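Long-range contacts in N-acetylglucosamine-6-phosphate deacetylase (PDB 1O12), which probably deacetylates N-acetylglucosamine 6-phosphate as a metal-dependent hydrolase of the NagA family, using one divalent metal cation per subunit: residues T29-I34 with E43-I48; H125-Y130 with M161-P166. All coordinates share one frame; numbering follows the deposited sequence.

Contact 1: T29-I34 with E43-I48; sequences TGDVEI and EKRECI
In the beta hairpin of strands 26-35 and 38-44, G30 and D31 pair with K44 and E43, and T29 meets R45 just beyond; the hairpin is remote from the metal site, in a part of the chain consistent with the small beta domain that accompanies the barrel in amidohydrolases. D31 and E43 form an antiparallel hydrogen-bonded pair: D31 N reaches E43 O at 2.9 Å, and E43 N returns to D31 O. G30 and K44 follow as a non-hydrogen-bonded pair. A CB on G30 would fall 2.1 Å from E43 O, a clash, so the close approach of the chains depends on the missing side chain. Beyond this pair, R45 N binds T29 O at 2.9 Å, while R45 O is taken by the T29 hydroxyl: T29 OG1 donates to R45 O at 2.6 Å. The hydroxyl lies between the backbone N and the carbonyl carbon of T29 (chi1 62°), turned to the departing chain. Thus the side chain extends the pairing just past the end of strand 38-44, and T29 CG2 rests 3.7 Å from C47 O. D31 and E43 point to the same side of the sheet. The principal polar partner of D31 is K17, whose backbone N binds OD2. The other oxygen, OD1, makes a salt bridge to R45, whose chain bends at chi2 and chi3 and crosses the aspartate obliquely. As a hydrogen bond it is weak, its N-H...O angle being 116°; carboxylate and guanidinium planes stand 80° apart. D31 OD2 sits above one guanidinium face near its rim, and D31 OD1 lies 2.9 Å from R45 NH2.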
loop_
_atom_site.group_PDB
_atom_site.type_symbol
_atom_site.label_atom_id
_atom_site.label_comp_id
_atom_site.label_asym_id
_atom_site.label_seq_id
_atom_site.Cartn_x
_atom_site.Cartn_y
_atom_site.Cartn_z
ATOM N N THR A 29 -28.281 -19.175 6.525
ATOM C CA THR A 29 -29.078 -19.685 7.637
ATOM C C THR A 29 -29.172 -21.189 7.529
ATOM O O THR A 29 -29.218 -21.748 6.429
ATOM C CB THR A 29 -30.500 -19.114 7.644
ATOM O OG1 THR A 29 -31.180 -19.511 6.444
ATOM C CG2 THR A 29 -30.462 -17.608 7.729
ATOM N N GLY A 30 -29.192 -21.843 8.679
ATOM C CA GLY A 30 -29.268 -23.295 8.711
ATOM C C GLY A 30 -29.047 -23.857 10.113
ATOM O O GLY A 30 -29.210 -23.153 11.121
ATOM N N ASP A 31 -28.681 -25.133 10.180
ATOM C CA ASP A 31 -28.439 -25.809 11.453
ATOM C C ASP A 31 -27.110 -26.556 11.335
ATOM O O ASP A 31 -26.725 -26.981 10.230
ATOM C CB ASP A 31 -29.567 -26.817 11.761
ATOM C CG ASP A 31 -30.971 -26.186 11.722
ATOM O OD1 ASP A 31 -31.980 -26.944 11.649
ATOM O OD2 ASP A 31 -31.081 -24.941 11.763
ATOM N N VAL A 32 -26.405 -26.682 12.464
ATOM C CA VAL A 32 -25.126 -27.387 12.502
ATOM C C VAL A 32 -25.250 -28.527 13.516
ATOM O O VAL A 32 -25.781 -28.351 14.619
ATOM C CB VAL A 32 -23.928 -26.448 12.893
ATOM C CG1 VAL A 32 -22.624 -27.261 12.977
ATOM C CG2 VAL A 32 -23.771 -25.331 11.883
ATOM N N GLU A 33 -24.760 -29.694 13.120
ATOM C CA GLU A 33 -24.821 -30.891 13.940
ATOM C C GLU A 33 -23.442 -31.330 14.410
ATOM O O GLU A 33 -22.537 -31.570 13.605
ATOM C CB GLU A 33 -25.463 -32.009 13.138
ATOM C CG GLU A 33 -26.338 -32.942 13.943
ATOM C CD GLU A 33 -27.144 -33.871 13.033
ATOM O OE1 GLU A 33 -26.526 -34.737 12.352
ATOM O OE2 GLU A 33 -28.393 -33.725 12.990
ATOM N N ILE A 34 -23.324 -31.453 15.728
ATOM C CA ILE A 34 -22.095 -31.837 16.411
ATOM C C ILE A 34 -22.181 -33.192 17.100
ATOM O O ILE A 34 -23.052 -33.418 17.943
ATOM C CB ILE A 34 -21.756 -30.813 17.475
ATOM C CG1 ILE A 34 -21.768 -29.411 16.851
ATOM C CG2 ILE A 34 -20.432 -31.159 18.101
ATOM C CD1 ILE A 34 -21.455 -28.312 17.820
ATOM N N GLU A 43 -26.569 -28.081 7.648
ATOM C CA GLU A 43 -27.732 -27.983 6.768
ATOM C C GLU A 43 -28.259 -26.576 6.499
ATOM O O GLU A 43 -28.779 -25.908 7.396
ATOM C CB GLU A 43 -28.879 -28.826 7.306
ATOM C CG GLU A 43 -30.105 -28.770 6.415
ATOM C CD GLU A 43 -31.265 -29.587 6.963
ATOM O OE1 GLU A 43 -31.042 -30.784 7.292
ATOM O OE2 GLU A 43 -32.392 -29.031 7.060
ATOM N N LYS A 44 -28.139 -26.150 5.244
ATOM C CA LYS A 44 -28.604 -24.843 4.802
ATOM C C LYS A 44 -30.123 -24.906 4.822
ATOM O O LYS A 44 -30.716 -25.702 4.120
ATOM C CB LYS A 44 -28.094 -24.574 3.380
ATOM C CG LYS A 44 -28.562 -23.260 2.762
ATOM C CD LYS A 44 -28.259 -23.188 1.246
ATOM C CE LYS A 44 -28.963 -21.989 0.559
ATOM N NZ LYS A 44 -28.693 -21.916 -0.917
ATOM N N ARG A 45 -30.746 -24.085 5.651
ATOM C CA ARG A 45 -32.195 -24.065 5.752
ATOM C C ARG A 45 -32.668 -22.612 5.755
ATOM O O ARG A 45 -32.231 -21.830 6.590
ATOM C CB ARG A 45 -32.655 -24.746 7.049
ATOM C CG ARG A 45 -34.176 -24.930 7.122
ATOM C CD ARG A 45 -34.790 -24.504 8.471
ATOM N NE ARG A 45 -34.581 -25.479 9.538
ATOM C CZ ARG A 45 -35.008 -25.319 10.785
ATOM N NH1 ARG A 45 -35.674 -24.225 11.128
ATOM N NH2 ARG A 45 -34.755 -26.254 11.690
ATOM N N GLU A 46 -33.561 -22.251 4.834
ATOM C CA GLU A 46 -34.057 -20.873 4.772
ATOM C C GLU A 46 -35.115 -20.613 5.824
ATOM O O GLU A 46 -36.223 -21.141 5.745
ATOM C CB GLU A 46 -34.613 -20.539 3.375
ATOM C CG GLU A 46 -33.525 -20.471 2.279
ATOM C CD GLU A 46 -34.004 -19.797 0.989
ATOM O OE1 GLU A 46 -34.401 -18.609 1.055
ATOM O OE2 GLU A 46 -33.976 -20.455 -0.086
ATOM N N CYS A 47 -34.746 -19.791 6.806
ATOM C CA CYS A 47 -35.611 -19.412 7.924
ATOM C C CYS A 47 -35.041 -18.111 8.480
ATOM O O CYS A 47 -34.160 -17.518 7.851
ATOM C CB CYS A 47 -35.575 -20.490 9.002
ATOM S SG CYS A 47 -33.899 -20.783 9.653
ATOM N N ILE A 48 -35.531 -17.673 9.643
ATOM C CA ILE A 48 -35.057 -16.431 10.281
ATOM C C ILE A 48 -34.070 -16.756 11.401
ATOM O O ILE A 48 -34.425 -17.400 12.389
ATOM C CB ILE A 48 -36.243 -15.577 10.862
ATOM C CG1 ILE A 48 -37.328 -16.491 11.455
ATOM C CG2 ILE A 48 -36.829 -14.682 9.774
ATOM C CD1 ILE A 48 -38.626 -15.768 11.846
#

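Contact 2: H125-Y130 with M161-P166. With FE (Fe (III) ion), chain C.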
loop_
_atom_site.group_PDB
_atom_site.type_symbol
_atom_site.label_atom_id
_atom_site.label_comp_id
_atom_site.label_asym_id
_atom_site.label_seq_id
_atom_site.Cartn_x
_atom_site.Cartn_y
_atom_site.Cartn_z
ATOM N N HIS A 125 4.249 -19.053 21.586
ATOM C CA HIS A 125 4.737 -18.165 20.525
ATOM C C HIS A 125 5.890 -17.401 21.149
ATOM O O HIS A 125 5.717 -16.626 22.115
ATOM C CB HIS A 125 3.641 -17.202 20.044
ATOM C CG HIS A 125 4.118 -16.161 19.079
ATOM N ND1 HIS A 125 3.259 -15.263 18.471
ATOM C CD2 HIS A 125 5.361 -15.846 18.641
ATOM C CE1 HIS A 125 3.955 -14.440 17.705
ATOM N NE2 HIS A 125 5.233 -14.771 17.790
ATOM N N LEU A 126 7.076 -17.671 20.608
ATOM C CA LEU A 126 8.293 -17.059 21.096
ATOM C C LEU A 126 8.592 -15.780 20.319
ATOM O O LEU A 126 9.158 -15.818 19.213
ATOM C CB LEU A 126 9.466 -18.059 20.996
ATOM C CG LEU A 126 9.398 -19.395 21.766
ATOM C CD1 LEU A 126 10.509 -20.322 21.311
ATOM C CD2 LEU A 126 9.538 -19.156 23.246
ATOM N N GLU A 127 8.170 -14.660 20.905
ATOM C CA GLU A 127 8.389 -13.343 20.326
ATOM C C GLU A 127 9.698 -12.857 20.916
ATOM O O GLU A 127 9.756 -12.459 22.069
ATOM C CB GLU A 127 7.271 -12.374 20.718
ATOM C CG GLU A 127 7.152 -11.173 19.768
ATOM C CD GLU A 127 6.474 -9.983 20.398
ATOM O OE1 GLU A 127 5.353 -10.097 20.936
ATOM O OE2 GLU A 127 7.073 -8.902 20.357
ATOM N N GLY A 128 10.747 -12.876 20.118
ATOM C CA GLY A 128 12.036 -12.487 20.638
ATOM C C GLY A 128 12.633 -13.805 21.108
ATOM O O GLY A 128 11.921 -14.806 21.156
ATOM N N PRO A 129 13.897 -13.838 21.532
ATOM C CA PRO A 129 14.845 -12.725 21.627
ATOM C C PRO A 129 15.687 -12.453 20.380
ATOM O O PRO A 129 16.562 -11.591 20.419
ATOM C CB PRO A 129 15.711 -13.140 22.804
ATOM C CG PRO A 129 15.883 -14.653 22.511
ATOM C CD PRO A 129 14.488 -15.087 22.057
ATOM N N TYR A 130 15.449 -13.174 19.289
ATOM C CA TYR A 130 16.230 -12.956 18.076
ATOM C C TYR A 130 15.692 -11.808 17.206
ATOM O O TYR A 130 15.360 -11.962 16.016
ATOM C CB TYR A 130 16.307 -14.254 17.283
ATOM C CG TYR A 130 16.590 -15.427 18.175
ATOM C CD1 TYR A 130 17.761 -15.480 18.938
ATOM C CD2 TYR A 130 15.655 -16.453 18.324
ATOM C CE1 TYR A 130 17.990 -16.517 19.835
ATOM C CE2 TYR A 130 15.871 -17.497 19.218
ATOM C CZ TYR A 130 17.033 -17.523 19.977
ATOM O OH TYR A 130 17.203 -18.514 20.918
HETATM N N MSE A 161 5.293 -21.033 17.173
HETATM C CA MSE A 161 5.549 -19.876 16.340
HETATM C C MSE A 161 6.734 -19.109 16.889
HETATM O O MSE A 161 7.013 -19.146 18.082
HETATM C CB MSE A 161 4.312 -18.988 16.308
HETATM C CG MSE A 161 4.432 -17.849 15.364
HETATM SE SE MSE A 161 2.760 -16.900 15.113
HETATM C CE MSE A 161 1.817 -18.130 13.929
ATOM N N LEU A 162 7.419 -18.383 16.029
ATOM C CA LEU A 162 8.585 -17.653 16.476
ATOM C C LEU A 162 8.726 -16.376 15.686
ATOM O O LEU A 162 8.732 -16.419 14.460
ATOM C CB LEU A 162 9.803 -18.539 16.242
ATOM C CG LEU A 162 11.282 -18.223 16.476
ATOM C CD1 LEU A 162 11.642 -16.815 16.019
ATOM C CD2 LEU A 162 11.583 -18.459 17.906
ATOM N N THR A 163 8.840 -15.241 16.368
ATOM C CA THR A 163 9.035 -13.972 15.660
ATOM C C THR A 163 10.510 -13.528 15.687
ATOM O O THR A 163 11.090 -13.302 16.758
ATOM C CB THR A 163 8.184 -12.835 16.248
ATOM O OG1 THR A 163 6.807 -13.126 16.043
ATOM C CG2 THR A 163 8.518 -11.506 15.558
ATOM N N PHE A 164 11.095 -13.380 14.496
ATOM C CA PHE A 164 12.497 -12.978 14.344
ATOM C C PHE A 164 12.731 -11.822 13.345
ATOM O O PHE A 164 11.864 -11.493 12.503
ATOM C CB PHE A 164 13.314 -14.173 13.876
ATOM C CG PHE A 164 13.154 -14.460 12.411
ATOM C CD1 PHE A 164 14.179 -14.155 11.516
ATOM C CD2 PHE A 164 11.951 -14.975 11.916
ATOM C CE1 PHE A 164 14.010 -14.355 10.161
ATOM C CE2 PHE A 164 11.765 -15.179 10.543
ATOM C CZ PHE A 164 12.795 -14.870 9.665
ATOM N N ALA A 165 13.918 -11.220 13.442
ATOM C CA ALA A 165 14.307 -10.138 12.543
ATOM C C ALA A 165 15.316 -10.719 11.542
ATOM O O ALA A 165 16.442 -10.982 11.900
ATOM C CB ALA A 165 14.927 -9.001 13.347
ATOM N N PRO A 166 14.917 -10.911 10.268
ATOM C CA PRO A 166 15.769 -11.473 9.197
ATOM C C PRO A 166 17.209 -10.932 9.026
ATOM O O PRO A 166 18.081 -11.633 8.503
ATOM C CB PRO A 166 14.944 -11.245 7.932
ATOM C CG PRO A 166 13.541 -11.255 8.440
ATOM C CD PRO A 166 13.632 -10.450 9.710
HETATM FE FE FE C . 6.240 -6.972 19.716
HETATM O O HOH W 1 12.942 -14.683 18.200
#
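E127 and T163 lie side by side on neighbouring parallel strands, 121-127 and 159-164, of the TIM barrel of this amidohydrolase, where the strand ends carry the metal. E127 OE2 binds the iron(III) ion at 2.2 Å; H188 and H209 complete the protein ligands. The same oxygen is hydrogen-bonded to H139 and OE1 to H61, so both carboxylate oxygens are held, while E127 CG packs 4.0 Å from T163 CB. Behind this shell, on the same face of the strands, H125 NE2 meets T163 OG1 at the ring edge, a hydrogen bond of 2.9 Å in which either may donate; T163 OG1 also bonds T208. H125 ND1 is taken by P60 O, which together with the T163 bond fixes the ring's rotation. Selenomethionine M161 covers one ring face: M161 CG stands 3.9 Å from the H125 ring centroid, 7° off the normal, a CH-pi contact, and SE follows over the same face. With CG of H125 trans to the backbone N (chi1 173°), the imidazole runs across toward strand 159-164. A leucine here would probably cost T163 OG1 and P60 O their shared partner and take away the flat ring face that M161 packs on. On the other face of the strands L126 CB touches L162 CD2 at 3.8 Å. The backbones are joined by L126 N to M161 O and T163 N to L126 O. Past E127 the regular pairing ends: the bond from G128 N to T163 O is weak, and the peptide before P129 is cis. A water accepts from Y130 N and donates to T163 O at 2.7 Å, and A165 N donates to Y130 O at 3.0 Å.

In the fold
Contact 1 is partly buried and peripheral, contact 2 wholly buried and close to the metal; their centres are about 42 Å apart, on opposite sides of the chain's centre, and they do not touch. They hold different elements: one the two arms of a local antiparallel hairpin, the other parallel barrel strands separated in sequence by a long excursion with a short helix. In T29-I34 with E43-I48 a buried aspartate pairs with a partly exposed arginine, and a hydroxyl bonds a backbone carbonyl just past the strand end. In H125-Y130 with M161-P166 the imidazole nitrogens and carboxylate oxygens are buried with partners, with apolar packing behind.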